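Major capsid protein (Faustovirus, PDB 5J7O) forms the capsid shell of a large double-stranded DNA virus, probably as trimeric building blocks in which each subunit carries a double jelly-roll. Local coordinates at residues 428-437 and 592-603; 520-529 and 562-571. One frame throughout, in Å; residues are numbered along the deposited sequence.

Contact 1: residues 428-437 and 592-603; sequences EVNAADQVLQ and FYIEYTSSFCDS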
loop_
_atom_site.group_PDB
_atom_site.type_symbol
_atom_site.label_atom_id
_atom_site.label_comp_id
_atom_site.label_asym_id
_atom_site.label_seq_id
_atom_site.Cartn_x
_atom_site.Cartn_y
_atom_site.Cartn_z
ATOM N N GLU B 428 35.076 -5.100 -1.685
ATOM C CA GLU B 428 35.776 -3.977 -1.083
ATOM C C GLU B 428 35.916 -4.175 0.417
ATOM O O GLU B 428 35.004 -4.679 1.080
ATOM C CB GLU B 428 35.039 -2.660 -1.354
ATOM C CG GLU B 428 35.113 -2.179 -2.790
ATOM C CD GLU B 428 36.417 -1.473 -3.104
ATOM O OE1 GLU B 428 37.314 -1.454 -2.234
ATOM O OE2 GLU B 428 36.543 -0.928 -4.220
ATOM N N VAL B 429 37.075 -3.780 0.943
ATOM C CA VAL B 429 37.273 -3.541 2.364
ATOM C C VAL B 429 37.724 -2.112 2.629
ATOM O O VAL B 429 38.076 -1.774 3.759
ATOM C CB VAL B 429 38.266 -4.551 2.974
ATOM C CG1 VAL B 429 37.694 -5.960 2.920
ATOM C CG2 VAL B 429 39.606 -4.481 2.259
ATOM N N ASN B 430 37.718 -1.267 1.602
ATOM C CA ASN B 430 38.131 0.123 1.727
ATOM C C ASN B 430 36.924 1.005 2.013
ATOM O O ASN B 430 35.857 0.833 1.418
ATOM C CB ASN B 430 38.829 0.590 0.448
ATOM C CG ASN B 430 39.964 -0.328 0.034
ATOM O OD1 ASN B 430 39.929 -0.935 -1.037
ATOM N ND2 ASN B 430 40.979 -0.434 0.884
ATOM N N ALA B 431 37.102 1.955 2.936
ATOM C CA ALA B 431 36.016 2.869 3.276
ATOM C C ALA B 431 35.673 3.791 2.115
ATOM O O ALA B 431 34.537 4.271 2.018
ATOM C CB ALA B 431 36.386 3.686 4.513
ATOM N N ALA B 432 36.633 4.054 1.233
ATOM C CA ALA B 432 36.414 4.885 0.059
ATOM C C ALA B 432 37.328 4.390 -1.049
ATOM O O ALA B 432 38.496 4.078 -0.801
ATOM C CB ALA B 432 36.685 6.363 0.356
ATOM N N ASP B 433 36.796 4.314 -2.267
ATOM C CA ASP B 433 37.586 3.789 -3.370
ATOM C C ASP B 433 37.010 4.271 -4.693
ATOM O O ASP B 433 35.857 4.702 -4.776
ATOM C CB ASP B 433 37.643 2.257 -3.339
ATOM C CG ASP B 433 38.826 1.703 -4.109
ATOM O OD1 ASP B 433 39.502 2.488 -4.807
ATOM O OD2 ASP B 433 39.077 0.483 -4.020
ATOM N N GLN B 434 37.843 4.182 -5.727
ATOM C CA GLN B 434 37.494 4.559 -7.092
ATOM C C GLN B 434 37.616 3.301 -7.942
ATOM O O GLN B 434 38.722 2.787 -8.140
ATOM C CB GLN B 434 38.405 5.673 -7.608
ATOM C CG GLN B 434 38.582 6.848 -6.645
ATOM C CD GLN B 434 39.546 6.547 -5.510
ATOM O OE1 GLN B 434 40.623 5.990 -5.724
ATOM N NE2 GLN B 434 39.155 6.902 -4.291
ATOM N N VAL B 435 36.487 2.805 -8.437
ATOM C CA VAL B 435 36.402 1.473 -9.023
ATOM C C VAL B 435 36.215 1.617 -10.528
ATOM O O VAL B 435 35.156 2.056 -10.993
ATOM C CB VAL B 435 35.264 0.656 -8.397
ATOM C CG1 VAL B 435 35.276 -0.768 -8.927
ATOM C CG2 VAL B 435 35.382 0.676 -6.880
ATOM N N LEU B 436 37.239 1.239 -11.290
ATOM C CA LEU B 436 37.119 1.200 -12.740
ATOM C C LEU B 436 36.096 0.148 -13.150
ATOM O O LEU B 436 36.108 -0.978 -12.645
ATOM C CB LEU B 436 38.473 0.896 -13.383
ATOM C CG LEU B 436 38.458 0.708 -14.903
ATOM C CD1 LEU B 436 38.177 2.022 -15.617
ATOM C CD2 LEU B 436 39.760 0.093 -15.392
ATOM N N GLN B 437 35.209 0.521 -14.068
ATOM C CA GLN B 437 34.133 -0.354 -14.529
ATOM C C GLN B 437 34.574 -0.979 -15.848
ATOM O O GLN B 437 34.312 -0.451 -16.929
ATOM C CB GLN B 437 32.832 0.427 -14.669
ATOM C CG GLN B 437 32.411 1.140 -13.393
ATOM C CD GLN B 437 32.052 0.173 -12.284
ATOM O OE1 GLN B 437 31.323 -0.792 -12.506
ATOM N NE2 GLN B 437 32.572 0.419 -11.088
ATOM N N PHE B 592 35.985 4.378 -17.223
ATOM C CA PHE B 592 34.812 4.774 -16.454
ATOM C C PHE B 592 35.028 4.433 -14.987
ATOM O O PHE B 592 35.432 3.312 -14.662
ATOM C CB PHE B 592 33.569 4.062 -16.996
ATOM C CG PHE B 592 32.271 4.644 -16.527
ATOM C CD1 PHE B 592 31.723 4.266 -15.313
ATOM C CD2 PHE B 592 31.582 5.549 -17.315
ATOM C CE1 PHE B 592 30.521 4.795 -14.887
ATOM C CE2 PHE B 592 30.380 6.081 -16.896
ATOM C CZ PHE B 592 29.847 5.700 -15.682
ATOM N N TYR B 593 34.745 5.389 -14.102
ATOM C CA TYR B 593 34.986 5.218 -12.675
ATOM C C TYR B 593 33.747 5.587 -11.874
ATOM O O TYR B 593 33.132 6.630 -12.116
ATOM C CB TYR B 593 36.173 6.065 -12.206
ATOM C CG TYR B 593 37.512 5.527 -12.650
ATOM C CD1 TYR B 593 38.027 5.843 -13.898
ATOM C CD2 TYR B 593 38.261 4.702 -11.820
ATOM C CE1 TYR B 593 39.251 5.353 -14.310
ATOM C CE2 TYR B 593 39.484 4.208 -12.222
ATOM C CZ TYR B 593 39.975 4.536 -13.468
ATOM O OH TYR B 593 41.194 4.046 -13.874
ATOM N N ILE B 594 33.391 4.725 -10.924
ATOM C CA ILE B 594 32.382 5.014 -9.914
ATOM C C ILE B 594 33.102 5.120 -8.578
ATOM O O ILE B 594 33.731 4.155 -8.125
ATOM C CB ILE B 594 31.290 3.934 -9.867
ATOM C CG1 ILE B 594 30.515 3.895 -11.185
ATOM C CG2 ILE B 594 30.348 4.180 -8.696
ATOM C CD1 ILE B 594 29.452 2.818 -11.234
ATOM N N GLU B 595 33.023 6.290 -7.953
ATOM C CA GLU B 595 33.717 6.566 -6.703
ATOM C C GLU B 595 32.706 6.638 -5.570
ATOM O O GLU B 595 31.655 7.271 -5.710
ATOM C CB GLU B 595 34.508 7.871 -6.798
ATOM C CG GLU B 595 35.420 7.938 -8.008
ATOM C CD GLU B 595 36.164 9.252 -8.103
ATOM O OE1 GLU B 595 36.825 9.488 -9.136
ATOM O OE2 GLU B 595 36.087 10.051 -7.145
ATOM N N TYR B 596 33.026 5.994 -4.451
ATOM C CA TYR B 596 32.132 5.933 -3.307
ATOM C C TYR B 596 32.889 6.288 -2.035
ATOM O O TYR B 596 34.114 6.166 -1.958
ATOM C CB TYR B 596 31.507 4.537 -3.152
ATOM C CG TYR B 596 32.474 3.497 -2.625
ATOM C CD1 TYR B 596 32.600 3.261 -1.259
ATOM C CD2 TYR B 596 33.263 2.753 -3.491
ATOM C CE1 TYR B 596 33.486 2.323 -0.774
ATOM C CE2 TYR B 596 34.148 1.806 -3.015
ATOM C CZ TYR B 596 34.256 1.596 -1.656
ATOM O OH TYR B 596 35.137 0.656 -1.174
ATOM N N THR B 597 32.132 6.719 -1.032
ATOM C CA THR B 597 32.607 6.810 0.340
ATOM C C THR B 597 31.613 6.080 1.230
ATOM O O THR B 597 30.402 6.136 0.996
ATOM C CB THR B 597 32.771 8.264 0.802
ATOM O OG1 THR B 597 31.617 9.024 0.423
ATOM C CG2 THR B 597 34.012 8.883 0.182
ATOM N N SER B 598 32.128 5.386 2.240
ATOM C CA SER B 598 31.315 4.506 3.064
ATOM C C SER B 598 31.593 4.751 4.538
ATOM O O SER B 598 32.742 4.962 4.938
ATOM C CB SER B 598 31.583 3.034 2.727
ATOM O OG SER B 598 30.773 2.175 3.511
ATOM N N SER B 599 30.532 4.722 5.338
ATOM C CA SER B 599 30.649 4.727 6.789
ATOM C C SER B 599 30.614 3.323 7.377
ATOM O O SER B 599 30.803 3.166 8.588
ATOM C CB SER B 599 29.531 5.571 7.411
ATOM O OG SER B 599 29.647 6.933 7.035
ATOM N N PHE B 600 30.392 2.303 6.549
ATOM C CA PHE B 600 30.246 0.928 7.006
ATOM C C PHE B 600 31.384 0.024 6.558
ATOM O O PHE B 600 31.914 -0.746 7.364
ATOM C CB PHE B 600 28.908 0.357 6.509
ATOM C CG PHE B 600 28.636 -1.044 6.977
ATOM C CD1 PHE B 600 28.164 -1.277 8.258
ATOM C CD2 PHE B 600 28.846 -2.126 6.138
ATOM C CE1 PHE B 600 27.911 -2.562 8.697
ATOM C CE2 PHE B 600 28.593 -3.416 6.570
ATOM C CZ PHE B 600 28.128 -3.634 7.853
ATOM N N CYS B 601 31.781 0.107 5.291
ATOM C CA CYS B 601 32.691 -0.875 4.711
ATOM C C CYS B 601 34.102 -0.708 5.265
ATOM O O CYS B 601 34.704 0.364 5.146
ATOM C CB CYS B 601 32.697 -0.745 3.190
ATOM S SG CYS B 601 33.753 -1.941 2.340
ATOM N N ASP B 602 34.625 -1.772 5.869
ATOM C CA ASP B 602 36.029 -1.857 6.259
ATOM C C ASP B 602 36.410 -3.334 6.319
ATOM O O ASP B 602 35.639 -4.207 5.903
ATOM C CB ASP B 602 36.291 -1.122 7.580
ATOM C CG ASP B 602 35.327 -1.521 8.685
ATOM O OD1 ASP B 602 34.828 -2.667 8.674
ATOM O OD2 ASP B 602 35.074 -0.684 9.576
ATOM N N SER B 603 37.609 -3.617 6.836
ATOM C CA SER B 603 38.106 -4.990 6.852
ATOM C C SER B 603 37.266 -5.903 7.736
ATOM O O SER B 603 37.252 -7.118 7.514
ATOM C CB SER B 603 39.566 -5.015 7.306
ATOM O OG SER B 603 40.398 -4.344 6.376
#

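Contact 2: residues 520-529 and 562-571; sequences ETETLDTVRV and QDKGALFLNF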
loop_
_atom_site.group_PDB
_atom_site.type_symbol
_atom_site.label_atom_id
_atom_site.label_comp_id
_atom_site.label_asym_id
_atom_site.label_seq_id
_atom_site.Cartn_x
_atom_site.Cartn_y
_atom_site.Cartn_z
ATOM N N GLU B 520 17.891 -0.873 8.447
ATOM C CA GLU B 520 18.875 -0.767 7.379
ATOM C C GLU B 520 19.917 0.292 7.719
ATOM O O GLU B 520 19.571 1.426 8.065
ATOM C CB GLU B 520 18.191 -0.421 6.057
ATOM C CG GLU B 520 17.214 -1.474 5.567
ATOM C CD GLU B 520 16.365 -0.985 4.410
ATOM O OE1 GLU B 520 15.209 -0.575 4.651
ATOM O OE2 GLU B 520 16.857 -1.000 3.262
ATOM N N THR B 521 21.190 -0.083 7.615
ATOM C CA THR B 521 22.313 0.838 7.769
ATOM C C THR B 521 22.956 1.010 6.399
ATOM O O THR B 521 23.534 0.062 5.857
ATOM C CB THR B 521 23.323 0.317 8.791
ATOM O OG1 THR B 521 22.674 0.121 10.053
ATOM C CG2 THR B 521 24.465 1.310 8.964
ATOM N N GLU B 522 22.849 2.215 5.841
ATOM C CA GLU B 522 23.356 2.469 4.498
ATOM C C GLU B 522 24.857 2.218 4.428
ATOM O O GLU B 522 25.608 2.568 5.343
ATOM C CB GLU B 522 23.043 3.905 4.073
ATOM C CG GLU B 522 21.560 4.192 3.880
ATOM C CD GLU B 522 21.283 5.642 3.521
ATOM O OE1 GLU B 522 22.142 6.274 2.868
ATOM O OE2 GLU B 522 20.206 6.152 3.896
ATOM N N THR B 523 25.289 1.596 3.332
ATOM C CA THR B 523 26.701 1.318 3.100
ATOM C C THR B 523 27.368 2.334 2.183
ATOM O O THR B 523 28.602 2.373 2.128
ATOM C CB THR B 523 26.880 -0.088 2.509
ATOM O OG1 THR B 523 26.083 -0.221 1.326
ATOM C CG2 THR B 523 26.467 -1.150 3.520
ATOM N N LEU B 524 26.596 3.149 1.473
ATOM C CA LEU B 524 27.129 4.186 0.601
ATOM C C LEU B 524 26.745 5.551 1.152
ATOM O O LEU B 524 25.565 5.811 1.409
ATOM C CB LEU B 524 26.603 4.030 -0.828
ATOM C CG LEU B 524 27.048 2.797 -1.617
ATOM C CD1 LEU B 524 26.234 2.660 -2.894
ATOM C CD2 LEU B 524 28.530 2.878 -1.940
ATOM N N ASP B 525 27.742 6.416 1.339
ATOM C CA ASP B 525 27.483 7.791 1.748
ATOM C C ASP B 525 27.366 8.720 0.545
ATOM O O ASP B 525 26.363 9.424 0.394
ATOM C CB ASP B 525 28.590 8.285 2.687
ATOM C CG ASP B 525 28.538 7.625 4.051
ATOM O OD1 ASP B 525 27.443 7.185 4.460
ATOM O OD2 ASP B 525 29.593 7.551 4.716
ATOM N N THR B 526 28.383 8.734 -0.314
ATOM C CA THR B 526 28.401 9.572 -1.502
ATOM C C THR B 526 28.835 8.739 -2.700
ATOM O O THR B 526 29.509 7.717 -2.558
ATOM C CB THR B 526 29.349 10.773 -1.346
ATOM O OG1 THR B 526 30.706 10.318 -1.385
ATOM C CG2 THR B 526 29.103 11.499 -0.028
ATOM N N VAL B 527 28.438 9.190 -3.889
ATOM C CA VAL B 527 28.832 8.551 -5.142
ATOM C C VAL B 527 29.218 9.636 -6.142
ATOM O O VAL B 527 28.581 10.689 -6.212
ATOM C CB VAL B 527 27.714 7.648 -5.707
ATOM C CG1 VAL B 527 28.069 7.146 -7.101
ATOM C CG2 VAL B 527 27.468 6.471 -4.780
ATOM N N ARG B 528 30.278 9.371 -6.905
ATOM C CA ARG B 528 30.758 10.260 -7.953
ATOM C C ARG B 528 31.021 9.439 -9.207
ATOM O O ARG B 528 31.496 8.303 -9.123
ATOM C CB ARG B 528 32.033 10.994 -7.507
ATOM C CG ARG B 528 32.646 11.924 -8.543
ATOM C CD ARG B 528 33.611 12.893 -7.875
ATOM N NE ARG B 528 34.991 12.712 -8.314
ATOM C CZ ARG B 528 35.635 13.549 -9.121
ATOM N NH1 ARG B 528 35.020 14.627 -9.588
ATOM N NH2 ARG B 528 36.891 13.307 -9.467
ATOM N N VAL B 529 30.697 10.007 -10.366
ATOM C CA VAL B 529 30.847 9.326 -11.648
ATOM C C VAL B 529 31.823 10.124 -12.500
ATOM O O VAL B 529 31.545 11.273 -12.864
ATOM C CB VAL B 529 29.499 9.155 -12.365
ATOM C CG1 VAL B 529 29.703 8.481 -13.706
ATOM C CG2 VAL B 529 28.538 8.352 -11.498
ATOM N N GLN B 562 12.416 0.872 -2.447
ATOM C CA GLN B 562 12.289 0.781 -0.997
ATOM C C GLN B 562 13.639 0.495 -0.350
ATOM O O GLN B 562 13.943 1.024 0.726
ATOM C CB GLN B 562 11.276 -0.304 -0.628
ATOM C CG GLN B 562 10.652 -0.138 0.746
ATOM C CD GLN B 562 9.610 0.963 0.781
ATOM O OE1 GLN B 562 9.157 1.439 -0.261
ATOM N NE2 GLN B 562 9.224 1.374 1.982
ATOM N N ASP B 563 14.458 -0.336 -0.995
ATOM C CA ASP B 563 15.787 -0.659 -0.492
ATOM C C ASP B 563 16.623 0.608 -0.368
ATOM O O ASP B 563 16.823 1.331 -1.350
ATOM C CB ASP B 563 16.463 -1.662 -1.430
ATOM C CG ASP B 563 17.711 -2.292 -0.827
ATOM O OD1 ASP B 563 18.345 -1.671 0.053
ATOM O OD2 ASP B 563 18.064 -3.416 -1.243
ATOM N N LYS B 564 17.115 0.874 0.844
ATOM C CA LYS B 564 17.867 2.096 1.105
ATOM C C LYS B 564 19.241 2.109 0.447
ATOM O O LYS B 564 19.868 3.172 0.391
ATOM C CB LYS B 564 18.021 2.312 2.611
ATOM C CG LYS B 564 16.937 3.180 3.227
ATOM C CD LYS B 564 17.315 3.602 4.638
ATOM C CE LYS B 564 16.410 4.711 5.146
ATOM N NZ LYS B 564 16.864 5.227 6.468
ATOM N N GLY B 565 19.724 0.972 -0.044
ATOM C CA GLY B 565 21.011 0.896 -0.701
ATOM C C GLY B 565 20.958 0.793 -2.207
ATOM O O GLY B 565 21.991 0.517 -2.829
ATOM N N ALA B 566 19.796 1.006 -2.817
ATOM C CA ALA B 566 19.639 0.896 -4.261
ATOM C C ALA B 566 19.802 2.274 -4.891
ATOM O O ALA B 566 19.007 3.182 -4.628
ATOM C CB ALA B 566 18.278 0.298 -4.611
ATOM N N LEU B 567 20.826 2.425 -5.727
ATOM C CA LEU B 567 21.124 3.693 -6.376
ATOM C C LEU B 567 20.996 3.549 -7.886
ATOM O O LEU B 567 21.278 2.489 -8.454
ATOM C CB LEU B 567 22.526 4.196 -6.007
ATOM C CG LEU B 567 22.663 4.915 -4.660
ATOM C CD1 LEU B 567 22.518 3.958 -3.483
ATOM C CD2 LEU B 567 23.983 5.658 -4.583
ATOM N N PHE B 568 20.569 4.633 -8.529
ATOM C CA PHE B 568 20.252 4.648 -9.955
ATOM C C PHE B 568 20.999 5.810 -10.596
ATOM O O PHE B 568 20.628 6.972 -10.399
ATOM C CB PHE B 568 18.740 4.772 -10.166
ATOM C CG PHE B 568 18.300 4.606 -11.594
ATOM C CD1 PHE B 568 18.214 5.701 -12.439
ATOM C CD2 PHE B 568 17.947 3.359 -12.086
ATOM C CE1 PHE B 568 17.801 5.555 -13.749
ATOM C CE2 PHE B 568 17.533 3.207 -13.398
ATOM C CZ PHE B 568 17.460 4.306 -14.229
ATOM N N LEU B 569 22.052 5.502 -11.353
ATOM C CA LEU B 569 22.853 6.515 -12.034
ATOM C C LEU B 569 22.316 6.679 -13.452
ATOM O O LEU B 569 22.548 5.824 -14.309
ATOM C CB LEU B 569 24.328 6.119 -12.055
ATOM C CG LEU B 569 24.954 5.484 -10.809
ATOM C CD1 LEU B 569 26.406 5.117 -11.078
ATOM C CD2 LEU B 569 24.855 6.404 -9.610
ATOM N N ASN B 570 21.620 7.783 -13.706
ATOM C CA ASN B 570 20.904 7.980 -14.960
ATOM C C ASN B 570 21.710 8.842 -15.924
ATOM O O ASN B 570 22.358 9.813 -15.521
ATOM C CB ASN B 570 19.540 8.625 -14.705
ATOM C CG ASN B 570 18.716 8.760 -15.968
ATOM O OD1 ASN B 570 18.963 8.081 -16.964
ATOM N ND2 ASN B 570 17.724 9.642 -15.933
ATOM N N PHE B 571 21.655 8.481 -17.210
ATOM C CA PHE B 571 22.324 9.234 -18.264
ATOM C C PHE B 571 21.414 9.490 -19.461
ATOM O O PHE B 571 21.884 10.011 -20.480
ATOM C CB PHE B 571 23.593 8.508 -18.725
ATOM C CG PHE B 571 24.501 8.110 -17.601
ATOM C CD1 PHE B 571 25.335 9.041 -17.004
ATOM C CD2 PHE B 571 24.522 6.804 -17.141
ATOM C CE1 PHE B 571 26.174 8.675 -15.970
ATOM C CE2 PHE B 571 25.359 6.433 -16.108
ATOM C CZ PHE B 571 26.185 7.370 -15.521
HETATM O O HOH W 1 18.396 -3.032 2.481
HETATM O O HOH W 2 24.281 0.042 -1.341
#

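Contact 1: residues 428-437 and 592-603
Tyr596 reaches across to the loop leading into strand 432-436 with its phenol: OH donates to Asn430 O at 2.7 Å, tilted 34° from that carbonyl's plane. With chi1 at 74°, its CG sits between its own backbone N and carbonyl carbon, and this turns the ring so that one face lies against Ala432 C and Asp433 N. Glu428 arrives from the opposite direction in the plane of the ring, its CD 3.1 Å from Tyr596 OH. Strand 432-436, outermost within this chain, pairs antiparallel with 592-597, which carries 526-531 on its other side in a four-stranded layer of a jelly-roll; the hydrogen-bonded pairs Asp433-Tyr596 and Val435-Ile594 each exchange two backbone bonds. Gln437 N extends the pairing to Phe592 O (2.9 Å), while at the other end Ser598 N makes only a weak bond to Ala431 O. Val435 O is gripped twice: Ile594 N and Gln437 NE2 (3.1 Å) approach from opposite faces of its plane, the Gln437 chain being bent at chi2 (-66°) to fold back; its OE1 goes to Gln439 and Ser611. Ser598 OG accepts from Phe600 N and Cys601 N, an ST turn and ST motif that curl the chain after the strand, and it also bonds Thr523 O. On the sheet face bearing Leu436 and Tyr593, Leu436 CD1 makes a CH-pi contact 4.0 Å from the Tyr593 ring centroid. Close by Tyr596, Glu428 OE2 and Asp433 OD2, two acceptors, stand 2.9 Å apart, which is consistent with one of these acids holding a proton, its affinity raised by the other.

Contact 2: residues 520-529 and 562-571
The two sheets of a jelly-roll face each other here: strand 526-529 lies on one and strand 567-570 on the other, with axes 10.0 Å apart and directions 24° from parallel. Being in opposite layers, they meet through side chains alone. Leu567 places both its methyls in the gap; CD2 is 3.6 Å from Val527 CG2, the two side chains sliding past each other in opposite directions, and CD1 is 4.0 Å from Leu524 CD1. Leu569 sits between Val527 and Val529, alternate residues of the facing strand, with CD2 against Val527 CG1 and CD1 3.9 Å from Val529 CG2. The two methyls of Val529 are shared out: CG1, anti to the backbone N (chi1 178°), meets the edge of the Phe571 ring near CZ at 4.1 Å. Beyond this apolar row the contact turns polar, around the type I turn from Asp563 to Ala566. Glu520 reaches OE2 over to Lys564 N, a nearly straight bond of 3.1 Å made on the syn side of the carboxylate. Asp563 OD1 accepts from Gly565 N, which makes an Asx turn. A water donates to both Glu520 OE2 and Asp563 OD1, and so lies between two acids that would otherwise tend to repel each other. A second water donates to Thr523 OG1 and Gly565 O. Asp563 OD2 has its own salt bridge to Lys211, and Glu522 pairs with Arg546. Helix 542-552 lies against Leu567 and Leu569 through Tyr545, strand 444-453 contributes Leu449 beside Val527 and Leu567, and Gln562 bonds Thr220 and Arg224 of the second subunit.

Both contacts belong to the second jelly-roll of the chain, their centres about 12 Å apart. In jelly-roll lettering its sheets are B-I-D-G and C-H-E-F: contact 1 joins C (432-436) to H (592-597) within one sheet, and contact 2 sets E (526-531) of that sheet against G (567-570) of the other. Along the sequence, 520-529 and 562-571 both fall between the halves of contact 1. H and E are neighbours, so the contacts touch directly: Thr597 OG1 and Thr526 OG1 are probably hydrogen-bonded, and Phe592 packs on Val529. One contact thus joins strands edge to edge within a sheet, and the other closes the sandwich across its core.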